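Local coordinates for protein fructose-bisphosphate aldolase class I (Thermoproteus tenax, PDB 1W8S) that is a class I aldolase of the DeoC/LacD family, folding as a TIM barrel that holds FBP in its ligand pocket, at residues C96-A101 / V135-P140; R129-A134 / L139-E144. The protein carries 2 engineered substitutions. One frame throughout, in Å; residues are numbered along the deposited sequence.

Followed from the N terminus, the chain reaches 96-101 at the start of helix 98-103, runs through strand 108-113 and along helix 120-137, and only then meets its partner 135-140. Contact 1 therefore closes a loop of 33 intervening residues and packs one peripheral helix against the end of the next. Contact 2 closes a far shorter one, the turn that takes the chain from helix 120-137 into strand 141-145. The two closures cross rather than nest: 129-134 lies inside the larger loop, while 139-144 runs past its end, with Leu139 and Pro140 common to both. Val98 knits them together, packing also on Ile130 and Asp133.

Contact 1: C96-A101 / V135-P140; sequences CSVEEA and VKFDLP
Phe137 reaches from the last turn of helix 120-137 to the start of helix 98-103 and lays its ring against Val98 and Glu99. Its CG stands beside the backbone N and anti to the carbonyl carbon (chi1 -75°), which swings the ring across to the other helix. One face receives a CH-pi contact: Glu99 CA sits 4.2 Å from the centre of the Phe137 ring, 18° off its normal and displaced toward the rim. Glu99 CB then closes on the far corner of the ring, 3.5 Å from Phe137 CZ. Extended beyond CG, the Glu99 chain runs on past the same corner, so the aliphatic part of an acidic side chain serves as an apolar surface. The carboxylate goes on to a salt bridge, OE1 with Arg132 of a second subunit.

Val98 works at the other end of the ring. Its CG1 approaches obliquely, 3.9 Å from Phe137 CD2 and 4.0 Å from Phe137 CB, the two side chains lying alongside one another and pointing opposite ways. The same methyl lies 4.4 Å from Leu139 CD2, a looser touch that carries the apolar seam down toward strand 108-113, where Leu139 rests on Val109. At Asp138, with its positive phi, a Schellman motif turns the chain out of the helix, and Phe137 and Leu139 on either side of it both point toward 96-101.

A capping box fixes the first turn that presents Val98 and Glu99: Glu100 N gives a bond of 3.1 Å to Ser97 OG, and Glu100 OE1 accepts from both Ser97 N and Ser97 OG. Apolar packing between two successive helices on the outside of the beta barrel, as here, belongs to the TIM-barrel fold.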
# COMPACT_ATOMS: atom_id res chain seq x y z
N CYS E 96 14.82 0.68 9.79
CA CYS E 96 16.04 1.48 9.60
C CYS E 96 16.39 1.47 8.14
O CYS E 96 16.17 0.45 7.46
CB CYS E 96 17.19 0.85 10.38
SG CYS E 96 18.68 1.85 10.56
N SER E 97 16.98 2.57 7.66
CA SER E 97 17.50 2.68 6.29
C SER E 97 18.96 2.36 6.27
O SER E 97 19.65 2.40 7.32
CB SER E 97 17.34 4.09 5.75
OG SER E 97 18.01 5.06 6.52
N VAL E 98 19.47 2.04 5.09
CA VAL E 98 20.89 1.84 4.91
C VAL E 98 21.64 3.12 5.23
O VAL E 98 22.70 3.07 5.82
CB VAL E 98 21.19 1.40 3.47
CG1 VAL E 98 22.67 1.45 3.17
CG2 VAL E 98 20.60 0.01 3.23
N GLU E 99 21.11 4.27 4.83
CA GLU E 99 21.82 5.53 5.11
C GLU E 99 22.01 5.72 6.63
O GLU E 99 23.07 6.14 7.11
CB GLU E 99 21.07 6.72 4.48
CG GLU E 99 21.67 8.07 4.85
CD GLU E 99 21.02 9.28 4.16
OE1 GLU E 99 20.35 9.12 3.15
OE2 GLU E 99 21.29 10.39 4.64
N GLU E 100 20.97 5.40 7.41
CA GLU E 100 21.05 5.56 8.85
C GLU E 100 22.04 4.54 9.43
O GLU E 100 22.75 4.84 10.38
CB GLU E 100 19.70 5.38 9.51
CG GLU E 100 18.74 6.52 9.24
CD GLU E 100 17.32 6.17 9.60
OE1 GLU E 100 16.72 5.37 8.87
OE2 GLU E 100 16.84 6.66 10.63
N ALA E 101 22.08 3.34 8.86
CA ALA E 101 23.05 2.31 9.27
C ALA E 101 24.50 2.79 9.12
O ALA E 101 25.35 2.56 9.99
CB ALA E 101 22.83 1.05 8.48
N VAL E 135 24.40 -0.87 -2.43
CA VAL E 135 25.33 -0.61 -3.52
C VAL E 135 25.72 0.85 -3.51
O VAL E 135 26.90 1.18 -3.66
CB VAL E 135 24.72 -1.04 -4.89
CG1 VAL E 135 25.58 -0.57 -6.08
CG2 VAL E 135 24.52 -2.55 -4.92
N LYS E 136 24.76 1.74 -3.31
CA LYS E 136 25.02 3.18 -3.34
C LYS E 136 26.01 3.59 -2.22
O LYS E 136 26.89 4.43 -2.42
CB LYS E 136 23.69 3.93 -3.16
CG LYS E 136 23.80 5.42 -2.90
CD LYS E 136 22.36 6.03 -2.92
CE LYS E 136 22.32 7.44 -2.44
NZ LYS E 136 20.94 7.99 -2.34
N PHE E 137 25.79 3.05 -1.03
CA PHE E 137 26.59 3.38 0.16
C PHE E 137 27.79 2.43 0.33
O PHE E 137 28.55 2.59 1.28
CB PHE E 137 25.69 3.37 1.39
CG PHE E 137 24.78 4.59 1.49
CD1 PHE E 137 25.27 5.77 2.00
CD2 PHE E 137 23.45 4.56 1.02
CE1 PHE E 137 24.46 6.88 2.08
CE2 PHE E 137 22.64 5.68 1.09
CZ PHE E 137 23.14 6.85 1.62
N ASP E 138 27.97 1.50 -0.60
CA ASP E 138 29.07 0.50 -0.58
C ASP E 138 29.13 -0.24 0.77
O ASP E 138 30.20 -0.36 1.36
CB ASP E 138 30.41 1.21 -0.90
CG ASP E 138 31.44 0.28 -1.54
OD1 ASP E 138 31.13 -0.45 -2.51
OD2 ASP E 138 32.60 0.23 -1.11
N LEU E 139 27.97 -0.68 1.25
CA LEU E 139 27.85 -1.52 2.45
C LEU E 139 27.39 -2.90 1.98
O LEU E 139 26.34 -2.99 1.35
CB LEU E 139 26.79 -0.93 3.38
CG LEU E 139 27.19 -0.62 4.81
CD1 LEU E 139 28.50 0.12 4.86
CD2 LEU E 139 26.10 0.13 5.53
N PRO E 140 28.14 -3.98 2.26
CA PRO E 140 27.68 -5.33 1.92
C PRO E 140 26.33 -5.67 2.52
O PRO E 140 26.07 -5.29 3.62
CB PRO E 140 28.76 -6.23 2.52
CG PRO E 140 29.97 -5.36 2.59
CD PRO E 140 29.47 -4.00 2.90

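Contact 2: R129-A134 / L139-E144; sequences RIKRDA and LPLVVE. Engineered in segment 139-144: Glu144 (natural residue Trp).
Leu141 leads strand 141-145 in beneath Ile130, Lys131 and Ala134 of helix 120-137. This is the return half of the right-handed beta-alpha-beta unit of the TIM barrel, strand 108-113, helix 120-137, strand 141-145. The axes of these short segments of helix and strand pass 9.8 Å apart and run nearly antiparallel, at 155°.

Apolar packing centres on the forked end of Leu141, whose CG lies anti to the backbone N, which turns the two methyls toward the helix. One branch, CD1, meets Ile130 CG2 at 4.0 Å, the two side chains crossing at about a right angle. The other, CD2, nestles against the bent chain of Lys131, 3.8 Å from its CD. Nearer the backbone, Ala134 CB faces Leu141 CB at 4.2 Å. The same Ala134 CB also packs closely on a carbonyl oxygen, 3.2 Å from Leu139 O. All five touching residues are buried.

The polar end of Lys131 belongs elsewhere: NZ bonds to Gly172 O and forms a salt bridge with Glu66 of a neighbouring subunit. The methylenes pack on the leucine and the ammonium group pairs beyond it.

A backbone hydrogen bond closes the turn. Leu139 N donates to Ala134 O at 2.9 Å, with an N-H...O angle of 153°. The donor stands slightly out of the carbonyl plane of Ala134, tilted from it by 15°.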
# COMPACT_ATOMS: atom_id res chain seq x y z
N ARG E 129 14.84 -2.22 -2.57
CA ARG E 129 15.25 -0.86 -2.24
C ARG E 129 16.49 -0.87 -1.35
O ARG E 129 17.39 -0.01 -1.48
CB ARG E 129 14.10 -0.10 -1.56
CG ARG E 129 12.86 0.09 -2.48
CD ARG E 129 11.83 1.09 -1.92
NE ARG E 129 11.03 0.48 -0.85
CZ ARG E 129 9.89 -0.20 -1.01
NH1 ARG E 129 9.36 -0.37 -2.21
NH2 ARG E 129 9.27 -0.71 0.07
N ILE E 130 16.55 -1.83 -0.43
CA ILE E 130 17.67 -1.94 0.47
C ILE E 130 18.95 -2.36 -0.29
O ILE E 130 20.02 -1.77 -0.10
CB ILE E 130 17.32 -2.91 1.57
CG1 ILE E 130 16.33 -2.25 2.56
CG2 ILE E 130 18.57 -3.43 2.24
CD1 ILE E 130 15.66 -3.24 3.33
N LYS E 131 18.82 -3.31 -1.20
CA LYS E 131 19.92 -3.71 -2.10
C LYS E 131 20.48 -2.52 -2.92
O LYS E 131 21.69 -2.28 -2.93
CB LYS E 131 19.45 -4.83 -3.03
CG LYS E 131 20.44 -5.25 -4.14
CD LYS E 131 21.79 -5.67 -3.63
CE LYS E 131 22.70 -6.12 -4.82
NZ LYS E 131 24.08 -6.61 -4.41
N ARG E 132 19.61 -1.73 -3.52
CA ARG E 132 20.04 -0.55 -4.29
C ARG E 132 20.80 0.44 -3.37
O ARG E 132 21.80 1.03 -3.77
CB ARG E 132 18.82 0.13 -4.90
CG ARG E 132 19.08 1.34 -5.77
CD ARG E 132 17.79 1.83 -6.42
NE ARG E 132 18.05 2.47 -7.70
CZ ARG E 132 17.09 2.79 -8.59
NH1 ARG E 132 15.81 2.56 -8.32
NH2 ARG E 132 17.42 3.38 -9.71
N ASP E 133 20.31 0.61 -2.16
CA ASP E 133 20.94 1.52 -1.21
C ASP E 133 22.28 0.94 -0.71
O ASP E 133 23.24 1.68 -0.52
CB ASP E 133 20.03 1.77 -0.04
CG ASP E 133 19.06 2.89 -0.27
OD1 ASP E 133 19.23 3.67 -1.24
OD2 ASP E 133 18.15 3.11 0.57
N ALA E 134 22.36 -0.37 -0.52
CA ALA E 134 23.63 -1.03 -0.13
C ALA E 134 24.75 -0.77 -1.15
O ALA E 134 25.89 -0.47 -0.78
CB ALA E 134 23.43 -2.53 0.09
N LEU E 139 27.97 -0.68 1.25
CA LEU E 139 27.85 -1.52 2.45
C LEU E 139 27.39 -2.90 1.98
O LEU E 139 26.34 -2.99 1.35
CB LEU E 139 26.79 -0.93 3.38
CG LEU E 139 27.19 -0.62 4.81
CD1 LEU E 139 28.50 0.12 4.86
CD2 LEU E 139 26.10 0.13 5.53
N PRO E 140 28.14 -3.98 2.26
CA PRO E 140 27.68 -5.33 1.92
C PRO E 140 26.33 -5.67 2.52
O PRO E 140 26.07 -5.29 3.62
CB PRO E 140 28.76 -6.23 2.52
CG PRO E 140 29.97 -5.36 2.59
CD PRO E 140 29.47 -4.00 2.90
N LEU E 141 25.50 -6.38 1.75
CA LEU E 141 24.20 -6.86 2.18
C LEU E 141 24.27 -8.32 2.54
O LEU E 141 24.65 -9.15 1.70
CB LEU E 141 23.21 -6.66 1.04
CG LEU E 141 21.81 -7.24 1.20
CD1 LEU E 141 21.11 -6.56 2.35
CD2 LEU E 141 21.07 -7.11 -0.14
N VAL E 142 23.89 -8.63 3.78
CA VAL E 142 23.75 -10.01 4.26
C VAL E 142 22.27 -10.32 4.26
O VAL E 142 21.50 -9.65 4.98
CB VAL E 142 24.33 -10.21 5.68
CG1 VAL E 142 24.30 -11.74 6.06
CG2 VAL E 142 25.69 -9.61 5.80
N VAL E 143 21.85 -11.28 3.43
CA VAL E 143 20.47 -11.69 3.40
C VAL E 143 20.38 -12.92 4.28
O VAL E 143 21.09 -13.92 4.07
CB VAL E 143 20.00 -12.03 2.01
CG1 VAL E 143 18.57 -12.69 2.01
CG2 VAL E 143 20.08 -10.80 1.08
N GLU E 144 19.47 -12.84 5.24
CA GLU E 144 19.14 -13.90 6.19
C GLU E 144 17.91 -14.57 5.60
O GLU E 144 16.83 -14.01 5.62
CB GLU E 144 18.93 -13.26 7.58
CG GLU E 144 19.93 -12.12 7.79
CD GLU E 144 19.78 -11.28 9.07
OE1 GLU E 144 20.80 -11.07 9.81
OE2 GLU E 144 18.64 -10.77 9.29